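Local coordinates for protein F01G10.3, confirmed by transcript evidence (Caenorhabditis elegans, PDB 3K6J) that probably acts as an NAD+-dependent (3S)-3-hydroxyacyl-CoA dehydrogenase, the zinc-binding oxidoreductase part of a multifunctional enzyme, at residues 147-150 and 151-154. Sequence-based numbering, arbitrary orientation.
Sequences ELFA and NLEN
N151 stands one helical turn beyond E147, and a water links the two side chains on the exposed face of the helix. The water donates to E147 OE2 at 2.5 Å and accepts a weak bond from N151 ND2 at 2.7 Å. With chi1 at -163°, N151 CG stands opposite the backbone N, which carries the amide back toward E147; two polar residues suit this solvent-facing edge.

L152 comes next, on the buried face. Its amide N bonds to L148 O at 2.8 Å, a regular i to i+4 helical bond, while its side chain bears on two apolar groups of the preceding turn. The same methyl, L152 CD1, lies 4.3 Å from L148 CG and 4.2 Å from F149 CD1, meeting the phenyl ring obliquely. Leucine and phenylalanine suit this face because their apolar side chains pack on one another and on the sheet beneath.

E153 N closes the next turn on F149 O at 2.9 Å, almost in line with the carbonyl. The chain of E153 bends at chi2, and glutamate suits the place because its two carboxylate oxygens can accept from successive backbone N-H groups, OE1 from R179 and OE2, more weakly, from D180. N154 follows, its amide lying near A150 O, with ND2 3.3 Å from that oxygen.

Helix 142-153 is the crossover of a Rossmann-type beta-alpha-beta unit between parallel strands 133-136 and 161-164. L148 and L152 touch F125 of a loop. L152 packs on I134, F162 and I60, F149 on E136 and T164, and L148 on I60, seating the helix against the sheet of the probable NAD-binding domain.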
ATOM      1  N   GLU A 147      14.145   9.924 -22.520  1.00 34.40           N
ATOM      2  CA  GLU A 147      13.711  10.775 -23.644  1.00 34.45           C
ATOM      3  C   GLU A 147      12.392  11.506 -23.371  1.00 34.34           C
ATOM      4  O   GLU A 147      12.197  12.651 -23.804  1.00 34.42           O
ATOM      5  CB  GLU A 147      13.647   9.969 -24.967  1.00 35.03           C
ATOM      6  CG  GLU A 147      13.791  10.816 -26.238  1.00 36.72           C
ATOM      7  CD  GLU A 147      13.325  10.087 -27.496  1.00 39.32           C
ATOM      8  OE1 GLU A 147      14.047   9.187 -27.987  1.00 42.56           O
ATOM      9  OE2 GLU A 147      12.228  10.409 -27.997  1.00 39.14           O
ATOM     10  N   LEU A 148      11.475  10.858 -22.665  1.00 33.61           N
ATOM     11  CA  LEU A 148      10.203  11.503 -22.351  1.00 33.87           C
ATOM     12  C   LEU A 148      10.379  12.755 -21.453  1.00 33.27           C
ATOM     13  O   LEU A 148       9.856  13.825 -21.748  1.00 32.75           O
ATOM     14  CB  LEU A 148       9.232  10.484 -21.733  1.00 34.18           C
ATOM     15  CG  LEU A 148       7.950  11.000 -21.081  1.00 34.91           C
ATOM     16  CD1 LEU A 148       6.954  11.424 -22.141  1.00 36.94           C
ATOM     17  CD2 LEU A 148       7.375   9.900 -20.212  1.00 38.92           C
ATOM     18  N   PHE A 149      11.121  12.614 -20.368  1.00 34.42           N
ATOM     19  CA  PHE A 149      11.426  13.772 -19.516  1.00 35.63           C
ATOM     20  C   PHE A 149      12.289  14.803 -20.237  1.00 37.11           C
ATOM     21  O   PHE A 149      11.956  15.999 -20.231  1.00 37.94           O
ATOM     22  CB  PHE A 149      12.091  13.332 -18.217  1.00 35.68           C
ATOM     23  CG  PHE A 149      11.151  12.659 -17.253  1.00 33.69           C
ATOM     24  CD1 PHE A 149      10.043  13.333 -16.761  1.00 32.70           C
ATOM     25  CD2 PHE A 149      11.382  11.362 -16.840  1.00 31.57           C
ATOM     26  CE1 PHE A 149       9.167  12.705 -15.871  1.00 30.78           C
ATOM     27  CE2 PHE A 149      10.520  10.733 -15.957  1.00 32.69           C
ATOM     28  CZ  PHE A 149       9.406  11.409 -15.477  1.00 30.70           C
ATOM     29  N   ALA A 150      13.369  14.340 -20.886  1.00 38.68           N
ATOM     30  CA  ALA A 150      14.227  15.232 -21.684  1.00 40.11           C
ATOM     31  C   ALA A 150      13.366  16.001 -22.666  1.00 40.47           C
ATOM     32  O   ALA A 150      13.555  17.180 -22.889  1.00 41.05           O
ATOM     33  CB  ALA A 150      15.339  14.448 -22.403  1.00 40.03           C
ATOM     34  N   ASN A 151      12.372  15.314 -23.203  1.00 41.96           N
ATOM     35  CA  ASN A 151      11.363  15.896 -24.075  1.00 42.73           C
ATOM     36  C   ASN A 151      10.490  16.945 -23.386  1.00 43.73           C
ATOM     37  O   ASN A 151      10.310  18.049 -23.896  1.00 44.36           O
ATOM     38  CB  ASN A 151      10.504  14.743 -24.586  1.00 42.75           C
ATOM     39  CG  ASN A 151       9.692  15.098 -25.792  1.00 42.62           C
ATOM     40  OD1 ASN A 151       8.968  16.083 -25.787  1.00 43.16           O
ATOM     41  ND2 ASN A 151       9.776  14.264 -26.829  1.00 41.12           N
ATOM     42  N   LEU A 152       9.928  16.597 -22.229  1.00 44.94           N
ATOM     43  CA  LEU A 152       9.020  17.504 -21.492  1.00 45.53           C
ATOM     44  C   LEU A 152       9.684  18.795 -20.983  1.00 46.06           C
ATOM     45  O   LEU A 152       9.044  19.847 -20.905  1.00 46.26           O
ATOM     46  CB  LEU A 152       8.382  16.760 -20.307  1.00 45.65           C
ATOM     47  CG  LEU A 152       7.280  15.734 -20.577  1.00 44.86           C
ATOM     48  CD1 LEU A 152       7.073  14.888 -19.346  1.00 44.56           C
ATOM     49  CD2 LEU A 152       5.997  16.418 -21.000  1.00 43.00           C
ATOM     50  N   GLU A 153      10.955  18.698 -20.615  1.00 47.41           N
ATOM     51  CA  GLU A 153      11.712  19.857 -20.156  1.00 48.84           C
ATOM     52  C   GLU A 153      11.555  21.015 -21.144  1.00 49.74           C
ATOM     53  O   GLU A 153      11.093  22.110 -20.776  1.00 50.18           O
ATOM     54  CB  GLU A 153      13.182  19.489 -19.961  1.00 48.99           C
ATOM     55  CG  GLU A 153      14.039  20.625 -19.421  1.00 48.75           C
ATOM     56  CD  GLU A 153      15.126  20.142 -18.506  1.00 48.73           C
ATOM     57  OE1 GLU A 153      15.885  19.227 -18.908  1.00 47.79           O
ATOM     58  OE2 GLU A 153      15.218  20.680 -17.369  1.00 49.31           O
ATOM     59  N   ASN A 154      11.877  20.759 -22.407  1.00 50.22           N
ATOM     60  CA  ASN A 154      11.782  21.809 -23.435  1.00 50.33           C
ATOM     61  C   ASN A 154      10.405  21.991 -24.022  1.00 50.20           C
ATOM     62  O   ASN A 154      10.273  22.352 -25.196  1.00 51.09           O
ATOM     63  CB  ASN A 154      12.862  21.661 -24.538  1.00 50.26           C
ATOM     64  CG  ASN A 154      13.448  20.258 -24.614  1.00 51.25           C
ATOM     65  OD1 ASN A 154      14.558  19.995 -24.122  1.00 51.19           O
ATOM     66  ND2 ASN A 154      12.697  19.340 -25.211  1.00 52.44           N
TER
HETATM   67  O   HOH W   1      11.353  12.729 -28.380  1.00 39.13           O